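Local coordinates for 457aa long hypothetical protein (Pyrococcus horikoshii, PDB 2CSU) that is of unknown function but joins a Rossmann-type CoA-binding domain to two flavodoxin-like domains in a single chain, at residues A[23-28]-A[48-53]; A[28-33]-A[140-145]; A[299-304]-A[354-359]. One frame throughout, in Å; residues are numbered along the deposited sequence.

Contact 1 (A[23-28]-A[48-53]); sequences LGYEVF and EVQGVK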
loop_
_atom_site.group_PDB
_atom_site.type_symbol
_atom_site.label_atom_id
_atom_site.label_comp_id
_atom_site.label_asym_id
_atom_site.label_seq_id
_atom_site.Cartn_x
_atom_site.Cartn_y
_atom_site.Cartn_z
ATOM N N LEU A 23 25.463 -3.385 17.087
ATOM C CA LEU A 23 24.066 -3.470 17.484
ATOM C C LEU A 23 23.847 -2.973 18.911
ATOM O O LEU A 23 22.828 -2.341 19.211
ATOM C CB LEU A 23 23.570 -4.918 17.336
ATOM C CG LEU A 23 23.702 -5.557 15.949
ATOM C CD1 LEU A 23 23.193 -6.997 15.978
ATOM C CD2 LEU A 23 22.917 -4.753 14.948
ATOM N N GLY A 24 24.804 -3.260 19.789
ATOM C CA GLY A 24 24.702 -2.817 21.168
ATOM C C GLY A 24 24.582 -1.306 21.287
ATOM O O GLY A 24 24.024 -0.791 22.251
ATOM N N TYR A 25 25.111 -0.598 20.296
ATOM C CA TYR A 25 25.065 0.866 20.270
ATOM C C TYR A 25 23.627 1.344 20.072
ATOM O O TYR A 25 23.152 2.220 20.790
ATOM C CB TYR A 25 25.954 1.389 19.130
ATOM C CG TYR A 25 25.790 2.865 18.831
ATOM C CD1 TYR A 25 26.544 3.829 19.505
ATOM C CD2 TYR A 25 24.834 3.300 17.914
ATOM C CE1 TYR A 25 26.343 5.186 19.275
ATOM C CE2 TYR A 25 24.619 4.643 17.678
ATOM C CZ TYR A 25 25.372 5.587 18.362
ATOM O OH TYR A 25 25.135 6.927 18.136
ATOM N N GLU A 26 22.935 0.757 19.097
ATOM C CA GLU A 26 21.554 1.125 18.798
ATOM C C GLU A 26 20.589 0.754 19.920
ATOM O O GLU A 26 19.610 1.456 20.175
ATOM C CB GLU A 26 21.084 0.438 17.510
ATOM C CG GLU A 26 21.797 0.838 16.229
ATOM C CD GLU A 26 21.703 2.326 15.927
ATOM O OE1 GLU A 26 20.654 2.942 16.235
ATOM O OE2 GLU A 26 22.680 2.872 15.360
ATOM N N VAL A 27 20.849 -0.367 20.580
ATOM C CA VAL A 27 19.975 -0.803 21.647
ATOM C C VAL A 27 20.019 0.184 22.816
ATOM O O VAL A 27 18.973 0.594 23.337
ATOM C CB VAL A 27 20.372 -2.210 22.152
ATOM C CG1 VAL A 27 19.535 -2.579 23.347
ATOM C CG2 VAL A 27 20.210 -3.240 21.034
ATOM N N PHE A 28 21.225 0.557 23.238
ATOM C CA PHE A 28 21.270 1.496 24.348
ATOM C C PHE A 28 20.724 2.862 23.931
ATOM O O PHE A 28 20.062 3.564 24.686
ATOM C CB PHE A 28 22.727 1.626 24.797
ATOM C CG PHE A 28 22.797 2.369 26.098
ATOM C CD1 PHE A 28 22.231 1.813 27.238
ATOM C CD2 PHE A 28 23.435 3.596 26.159
ATOM C CE1 PHE A 28 22.311 2.490 28.447
ATOM C CE2 PHE A 28 23.513 4.267 27.377
ATOM C CZ PHE A 28 22.954 3.718 28.523
ATOM N N GLU A 48 32.028 4.673 30.495
ATOM C CA GLU A 48 30.778 5.320 30.159
ATOM C C GLU A 48 30.398 4.967 28.735
ATOM O O GLU A 48 31.254 4.681 27.897
ATOM C CB GLU A 48 30.938 6.833 30.345
ATOM C CG GLU A 48 30.151 7.727 29.420
ATOM C CD GLU A 48 30.851 7.974 28.099
ATOM O OE1 GLU A 48 32.080 8.211 28.068
ATOM O OE2 GLU A 48 30.153 7.932 27.080
ATOM N N VAL A 49 29.100 4.970 28.472
ATOM C CA VAL A 49 28.602 4.656 27.153
ATOM C C VAL A 49 27.561 5.682 26.793
ATOM O O VAL A 49 26.572 5.858 27.508
ATOM C CB VAL A 49 27.978 3.237 27.099
ATOM C CG1 VAL A 49 27.327 3.004 25.744
ATOM C CG2 VAL A 49 29.057 2.197 27.325
ATOM N N GLN A 50 27.794 6.366 25.681
ATOM C CA GLN A 50 26.874 7.385 25.225
ATOM C C GLN A 50 26.551 8.379 26.341
ATOM O O GLN A 50 25.418 8.838 26.486
ATOM C CB GLN A 50 25.605 6.711 24.672
ATOM C CG GLN A 50 25.858 6.077 23.300
ATOM C CD GLN A 50 24.699 5.234 22.792
ATOM O OE1 GLN A 50 23.577 5.723 22.649
ATOM N NE2 GLN A 50 24.972 3.962 22.502
ATOM N N GLY A 51 27.570 8.693 27.136
ATOM C CA GLY A 51 27.420 9.654 28.217
ATOM C C GLY A 51 26.896 9.121 29.530
ATOM O O GLY A 51 26.774 9.881 30.493
ATOM N N VAL A 52 26.584 7.828 29.577
ATOM C CA VAL A 52 26.068 7.220 30.793
ATOM C C VAL A 52 27.079 6.286 31.459
ATOM O O VAL A 52 27.767 5.494 30.800
ATOM C CB VAL A 52 24.755 6.434 30.521
ATOM C CG1 VAL A 52 24.236 5.815 31.812
ATOM C CG2 VAL A 52 23.694 7.372 29.939
ATOM N N LYS A 53 27.163 6.406 32.779
ATOM C CA LYS A 53 28.050 5.575 33.608
ATOM C C LYS A 53 27.793 4.125 33.282
ATOM O O LYS A 53 26.677 3.629 33.373
ATOM C CB LYS A 53 27.819 5.795 35.140
ATOM C CG LYS A 53 28.961 5.250 36.059
ATOM C CD LYS A 53 28.515 4.585 37.401
ATOM C CE LYS A 53 29.703 4.141 38.317
ATOM N NZ LYS A 53 29.640 4.829 39.627
#
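Gln50, first of the two inner residues of a type I' turn, extends from a small beta hairpin to helix 23-31 of the Rossmann-type CoA-binding domain, and Phe28 reaches back from the helix. The tight side belongs to the phenylalanine. With CG anti to the backbone N (chi1 -169°), its ring runs out to the hairpin, where CZ lies 3.8 Å from Val52 CB, near the ring plane. CD2 is 4.0 Å from Val49 CG1. The Gln50 amide carbon also sits in the plane at the ring edge, its amide nearly perpendicular (84°) to the ring, and the two side chains pass in opposite directions. Val13, Val39 and Pro41 also pack on Phe28, so this half merges with the sheet beneath. The other half is polar and more open to solvent. Here the Tyr25 side chain crosses Gln50 at about a right angle, CD1 coming 3.4 Å from NE2, while exposed Gly51 turns the hairpin, its N bonded to Glu48 OE2. Two carbonyls grip the Gln50 amide nitrogen: Ser17 O, and Tyr25 O, which receives NE2 at 3.0 Å in the carbonyl plane, on a lone pair, with an N-H...O angle of 159°.

Contact 2 (A[28-33]-A[140-145]); sequences FKNLKE and NATFIT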
loop_
_atom_site.group_PDB
_atom_site.type_symbol
_atom_site.label_atom_id
_atom_site.label_comp_id
_atom_site.label_asym_id
_atom_site.label_seq_id
_atom_site.Cartn_x
_atom_site.Cartn_y
_atom_site.Cartn_z
ATOM N N PHE A 28 21.225 0.557 23.238
ATOM C CA PHE A 28 21.270 1.496 24.348
ATOM C C PHE A 28 20.724 2.862 23.931
ATOM O O PHE A 28 20.062 3.564 24.686
ATOM C CB PHE A 28 22.727 1.626 24.797
ATOM C CG PHE A 28 22.797 2.369 26.098
ATOM C CD1 PHE A 28 22.231 1.813 27.238
ATOM C CD2 PHE A 28 23.435 3.596 26.159
ATOM C CE1 PHE A 28 22.311 2.490 28.447
ATOM C CE2 PHE A 28 23.513 4.267 27.377
ATOM C CZ PHE A 28 22.954 3.718 28.523
ATOM N N LYS A 29 21.059 3.244 22.685
ATOM C CA LYS A 29 20.555 4.503 22.156
ATOM C C LYS A 29 19.029 4.560 22.229
ATOM O O LYS A 29 18.427 5.537 22.655
ATOM C CB LYS A 29 21.004 4.620 20.700
ATOM C CG LYS A 29 20.058 5.492 19.873
ATOM C CD LYS A 29 20.807 6.379 18.877
ATOM C CE LYS A 29 20.684 5.875 17.434
ATOM N NZ LYS A 29 22.017 5.700 16.858
ATOM N N ASN A 30 18.403 3.471 21.754
ATOM C CA ASN A 30 16.948 3.417 21.781
ATOM C C ASN A 30 16.415 3.419 23.214
ATOM O O ASN A 30 15.353 3.954 23.504
ATOM C CB ASN A 30 16.504 2.146 21.058
ATOM C CG ASN A 30 16.718 2.314 19.577
ATOM O OD1 ASN A 30 16.436 3.357 18.994
ATOM N ND2 ASN A 30 17.223 1.238 18.953
ATOM N N LEU A 31 17.104 2.778 24.152
ATOM C CA LEU A 31 16.597 2.713 25.515
ATOM C C LEU A 31 16.791 4.003 26.305
ATOM O O LEU A 31 16.354 4.099 27.456
ATOM C CB LEU A 31 17.237 1.533 26.266
ATOM C CG LEU A 31 16.754 0.174 25.734
ATOM C CD1 LEU A 31 17.431 -0.969 26.473
ATOM C CD2 LEU A 31 15.239 0.095 25.891
ATOM N N LYS A 32 17.445 4.989 25.697
ATOM C CA LYS A 32 17.615 6.248 26.407
ATOM C C LYS A 32 16.280 6.982 26.541
ATOM O O LYS A 32 16.115 7.915 27.318
ATOM C CB LYS A 32 18.600 7.107 25.614
ATOM C CG LYS A 32 20.030 6.569 25.689
ATOM C CD LYS A 32 20.954 7.494 26.483
ATOM C CE LYS A 32 21.643 8.537 25.598
ATOM N NZ LYS A 32 22.808 9.078 26.294
ATOM N N GLU A 33 15.317 6.545 25.710
ATOM C CA GLU A 33 13.990 7.152 25.740
ATOM C C GLU A 33 13.086 6.502 26.793
ATOM O O GLU A 33 11.942 6.887 26.999
ATOM C CB GLU A 33 13.365 6.998 24.352
ATOM C CG GLU A 33 14.078 7.838 23.290
ATOM C CD GLU A 33 13.469 7.557 21.936
ATOM O OE1 GLU A 33 12.252 7.566 21.827
ATOM O OE2 GLU A 33 14.225 7.313 20.996
ATOM N N ASN A 140 11.840 0.578 23.882
ATOM C CA ASN A 140 12.275 0.026 22.611
ATOM C C ASN A 140 13.612 -0.690 22.784
ATOM O O ASN A 140 14.670 -0.147 22.468
ATOM C CB ASN A 140 12.376 1.146 21.564
ATOM C CG ASN A 140 12.782 0.639 20.191
ATOM O OD1 ASN A 140 12.501 -0.500 19.833
ATOM N ND2 ASN A 140 13.447 1.497 19.406
ATOM N N ALA A 141 13.540 -1.912 23.311
ATOM C CA ALA A 141 14.705 -2.761 23.530
ATOM C C ALA A 141 15.004 -3.485 22.208
ATOM O O ALA A 141 14.882 -4.718 22.101
ATOM C CB ALA A 141 14.406 -3.765 24.632
ATOM N N THR A 142 15.396 -2.700 21.211
ATOM C CA THR A 142 15.701 -3.202 19.879
ATOM C C THR A 142 16.810 -2.363 19.253
ATOM O O THR A 142 17.221 -1.340 19.821
ATOM C CB THR A 142 14.454 -3.087 18.961
ATOM O OG1 THR A 142 14.139 -1.707 18.726
ATOM C CG2 THR A 142 13.279 -3.736 19.594
ATOM N N PHE A 143 17.299 -2.788 18.084
ATOM C CA PHE A 143 18.313 -2.016 17.388
ATOM C C PHE A 143 17.712 -1.361 16.144
ATOM O O PHE A 143 18.413 -1.031 15.194
ATOM C CB PHE A 143 19.542 -2.873 17.047
ATOM C CG PHE A 143 19.240 -4.108 16.244
ATOM C CD1 PHE A 143 19.087 -4.040 14.862
ATOM C CD2 PHE A 143 19.123 -5.338 16.870
ATOM C CE1 PHE A 143 18.823 -5.187 14.119
ATOM C CE2 PHE A 143 18.860 -6.495 16.142
ATOM C CZ PHE A 143 18.709 -6.423 14.764
ATOM N N ILE A 144 16.401 -1.158 16.167
ATOM C CA ILE A 144 15.706 -0.497 15.060
ATOM C C ILE A 144 14.796 0.599 15.619
ATOM O O ILE A 144 14.524 0.634 16.812
ATOM C CB ILE A 144 14.853 -1.497 14.211
ATOM C CG1 ILE A 144 13.699 -2.054 15.040
ATOM C CG2 ILE A 144 15.744 -2.630 13.681
ATOM C CD1 ILE A 144 12.717 -2.878 14.204
ATOM N N THR A 145 14.333 1.505 14.769
ATOM C CA THR A 145 13.474 2.588 15.245
ATOM C C THR A 145 12.162 2.053 15.846
ATOM O O THR A 145 11.632 1.033 15.400
ATOM C CB THR A 145 13.172 3.594 14.093
ATOM O OG1 THR A 145 12.543 4.758 14.634
ATOM C CG2 THR A 145 12.248 2.980 13.070
HETATM O O HOH W 1 13.414 2.939 24.759
HETATM O O HOH W 2 13.342 4.342 21.201
HETATM O O HOH W 3 13.695 4.956 17.778
#
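Asn30 and Asn140 mark the closest passage of the two backbones, their CA atoms 5.8 Å apart where helix 23-31 runs by the strand that includes Asn140. Just beyond that point the strand kinks: Ala141 is the centre of an inverse gamma turn, and Asn140 O, which closes the turn through a weak bond from Thr142 N, lies 3.3 Å from Asn30 CB. A water links the two backbones, giving a hydrogen bond to Asn30 O and accepting one from Asn140 N at 3.0 Å.

Among the side chains, Asn30 does most of the work. Its CG stands beside the backbone N and anti to the carbonyl carbon (chi1 -73°), which carries the amide across to the kinked chain. There ND2 donates to Thr142 O at 2.7 Å, arriving from above the carbonyl plane, 42° out of it. The Asn140 amide crosses the Asn30 amide at a slant, the planes 41° apart, with Asn140 ND2 3.4 Å from Asn30 CG. That nitrogen bonds mainly within its own segment, since it points almost straight at Ile144 O, 2.9 Å away, and so ties the loop after the kink back to the strand.

The helix is the connection of the first beta-alpha-beta crossover of the Rossmann-like domain, between strands 10-14 and 38-42, whereas strand 139-142 pairs with 131-134 in the next, mixed sheet; the contact therefore joins a helix packed on the parallel sheet to a strand of the mixed one. Leu31, seated on Ile11 and Val13, supplies the apolar part, its CD2 4.1 Å from Ala141 CB. Phe143, packed against Leu23 and Glu26 nearer the start of the helix, meets Phe381 of the second subunit edge-to-face, while Ile144 packs on Ala163 and Tyr167 of helix 159-171.

Contact 3 (A[299-304]-A[354-359]); sequences MTNAGG and EDYYRT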
loop_
_atom_site.group_PDB
_atom_site.type_symbol
_atom_site.label_atom_id
_atom_site.label_comp_id
_atom_site.label_asym_id
_atom_site.label_seq_id
_atom_site.Cartn_x
_atom_site.Cartn_y
_atom_site.Cartn_z
HETATM N N MSE A 299 -21.364 4.094 2.670
HETATM C CA MSE A 299 -21.662 5.476 2.279
HETATM C C MSE A 299 -20.408 5.991 1.551
HETATM O O MSE A 299 -19.281 5.737 1.982
HETATM C CB MSE A 299 -22.019 6.345 3.500
HETATM C CG MSE A 299 -21.139 6.180 4.741
HETATM SE SE MSE A 299 -21.734 7.174 6.156
HETATM C CE MSE A 299 -21.014 8.626 5.743
ATOM N N THR A 300 -20.594 6.705 0.446
ATOM C CA THR A 300 -19.446 7.177 -0.321
ATOM C C THR A 300 -19.748 8.437 -1.132
ATOM O O THR A 300 -20.919 8.770 -1.365
ATOM C CB THR A 300 -18.977 6.079 -1.316
ATOM O OG1 THR A 300 -17.815 6.516 -2.012
ATOM C CG2 THR A 300 -20.076 5.792 -2.360
ATOM N N ASN A 301 -18.687 9.126 -1.561
ATOM C CA ASN A 301 -18.828 10.326 -2.385
ATOM C C ASN A 301 -18.334 10.016 -3.793
ATOM O O ASN A 301 -18.261 10.883 -4.650
ATOM C CB ASN A 301 -18.040 11.501 -1.770
ATOM C CG ASN A 301 -16.528 11.352 -1.898
ATOM O OD1 ASN A 301 -15.988 10.242 -1.966
ATOM N ND2 ASN A 301 -15.831 12.487 -1.902
ATOM N N ALA A 302 -18.010 8.748 -4.018
ATOM C CA ALA A 302 -17.510 8.276 -5.302
ATOM C C ALA A 302 -18.019 6.866 -5.590
ATOM O O ALA A 302 -17.777 5.941 -4.812
ATOM C CB ALA A 302 -15.985 8.278 -5.292
ATOM N N GLY A 303 -18.724 6.708 -6.706
ATOM C CA GLY A 303 -19.253 5.402 -7.073
ATOM C C GLY A 303 -18.191 4.316 -7.205
ATOM O O GLY A 303 -18.279 3.280 -6.553
ATOM N N GLY A 304 -17.192 4.556 -8.048
ATOM C CA GLY A 304 -16.131 3.584 -8.266
ATOM C C GLY A 304 -15.647 2.909 -6.997
ATOM O O GLY A 304 -15.812 1.699 -6.835
ATOM N N GLU A 354 -21.301 18.335 6.142
ATOM C CA GLU A 354 -22.667 18.206 6.635
ATOM C C GLU A 354 -23.363 16.966 6.061
ATOM O O GLU A 354 -24.144 16.292 6.720
ATOM C CB GLU A 354 -23.453 19.463 6.252
ATOM C CG GLU A 354 -22.951 20.724 6.963
ATOM C CD GLU A 354 -22.775 20.458 8.443
ATOM O OE1 GLU A 354 -23.675 19.895 9.054
ATOM O OE2 GLU A 354 -21.746 20.855 8.985
ATOM N N ASP A 355 -23.085 16.704 4.768
ATOM C CA ASP A 355 -23.693 15.544 4.127
ATOM C C ASP A 355 -23.204 14.235 4.748
ATOM O O ASP A 355 -23.953 13.289 4.949
ATOM C CB ASP A 355 -23.338 15.576 2.639
ATOM C CG ASP A 355 -24.044 16.745 1.965
ATOM O OD1 ASP A 355 -23.393 17.423 1.168
ATOM O OD2 ASP A 355 -25.229 16.946 2.216
ATOM N N TYR A 356 -21.882 14.184 5.007
ATOM C CA TYR A 356 -21.319 12.994 5.637
ATOM C C TYR A 356 -21.893 12.779 7.042
ATOM O O TYR A 356 -22.224 11.676 7.449
ATOM C CB TYR A 356 -19.799 13.159 5.709
ATOM C CG TYR A 356 -19.156 12.521 4.526
ATOM C CD1 TYR A 356 -19.100 13.205 3.315
ATOM C CD2 TYR A 356 -18.576 11.256 4.631
ATOM C CE1 TYR A 356 -18.463 12.636 2.221
ATOM C CE2 TYR A 356 -17.946 10.683 3.533
ATOM C CZ TYR A 356 -17.895 11.365 2.331
ATOM O OH TYR A 356 -17.255 10.811 1.238
ATOM N N TYR A 357 -21.970 13.886 7.809
ATOM C CA TYR A 357 -22.540 13.796 9.152
ATOM C C TYR A 357 -23.954 13.211 9.117
ATOM O O TYR A 357 -24.264 12.229 9.776
ATOM C CB TYR A 357 -22.573 15.207 9.752
ATOM C CG TYR A 357 -23.610 15.304 10.821
ATOM C CD1 TYR A 357 -23.434 14.628 12.026
ATOM C CD2 TYR A 357 -24.738 16.108 10.642
ATOM C CE1 TYR A 357 -24.369 14.758 13.043
ATOM C CE2 TYR A 357 -25.679 16.231 11.655
ATOM C CZ TYR A 357 -25.499 15.555 12.849
ATOM O OH TYR A 357 -26.452 15.636 13.846
ATOM N N ARG A 358 -24.838 13.834 8.349
ATOM C CA ARG A 358 -26.222 13.389 8.293
ATOM C C ARG A 358 -26.391 11.948 7.827
ATOM O O ARG A 358 -27.099 11.166 8.460
ATOM C CB ARG A 358 -27.041 14.317 7.389
ATOM C CG ARG A 358 -27.330 15.678 8.004
ATOM C CD ARG A 358 -28.138 16.548 7.050
ATOM N NE ARG A 358 -29.582 16.359 7.197
ATOM C CZ ARG A 358 -30.488 17.074 6.532
ATOM N NH1 ARG A 358 -30.088 18.007 5.676
ATOM N NH2 ARG A 358 -31.787 16.872 6.728
ATOM N N THR A 359 -25.747 11.602 6.719
ATOM C CA THR A 359 -25.857 10.247 6.182
ATOM C C THR A 359 -25.342 9.172 7.155
ATOM O O THR A 359 -25.963 8.118 7.309
ATOM C CB THR A 359 -25.092 10.122 4.847
ATOM O OG1 THR A 359 -25.637 11.049 3.897
ATOM C CG2 THR A 359 -25.223 8.716 4.298
#
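Tyr356 points its ring from helix 353-365 toward the end of strand 295-300, and Met299 on the strand and Asn301 just after it meet the ring in different ways. Asn301 comes to the edge of the ring, near its plane, with CB 3.2 Å from the phenolic OH. The amide of Asn301 is turned steeply against the ring, the planes 71° apart. Met299, present as selenomethionine, approaches obliquely instead: its CG takes the crowded position between backbone N and carbonyl carbon (chi1 44°), and a bend at chi3 (-84°) turns the terminal methyl toward Tyr356. CE then rests 3.8 Å from Tyr356 CD2 and 3.7 Å from Tyr356 O. Nearer the root of the same side chain, Met299 CB lies 4.1 Å from Thr359 CG2. That methyl faces the strand while the hydroxyl of Thr359 turns back on its own helix, OG1 donating to Asp355 O at 3.0 Å; Thr359 N reaches the same carbonyl from the opposite face of its plane.

The setting is the beta-alpha-beta crossover of a flavodoxin-like alpha/beta domain. Helix 353-365 links strands 344-346 and 371-377, and strand 295-300 lies between these two, parallel to both, so that the helix packs across it. Ala302, the N-cap residue of helix 303-314, touches Ala160 of the second subunit.

The polar ends near this interface are settled elsewhere: Tyr356 OH is bonded to Ile375 O and Asn301 ND2 to Val377 O, both on strand 371-377. Tyrosine and asparagine thus meet through carbon and hydroxyl, and what joins the two segments is van der Waals packing with no direct polar bond, the backbone of the neighbouring strand probably fixing where the phenol and amide sit.

In the fold
Contacts 1 and 2 are neighbours, with centres 10 Å apart; both include Phe28, which touches across contact 1 alone, and they use different faces of helix 23-31. Contact 1 is partly buried and combines an aromatic edge with one hydrogen bond from a glutamine amide, while contact 2 is buried yet wetter and more polar, relying on asparagine amides and bridging waters. Lys32 stitches them together through its NZ bond to Gln50 O. Contact 3 stands apart, its centre about 44 Å from that of contact 2, beyond the chain's centre. Set against parallel strands of a mixed sheet, it is wholly buried, and the Tyr356 phenol and Asn301 amide find partners outside its segments.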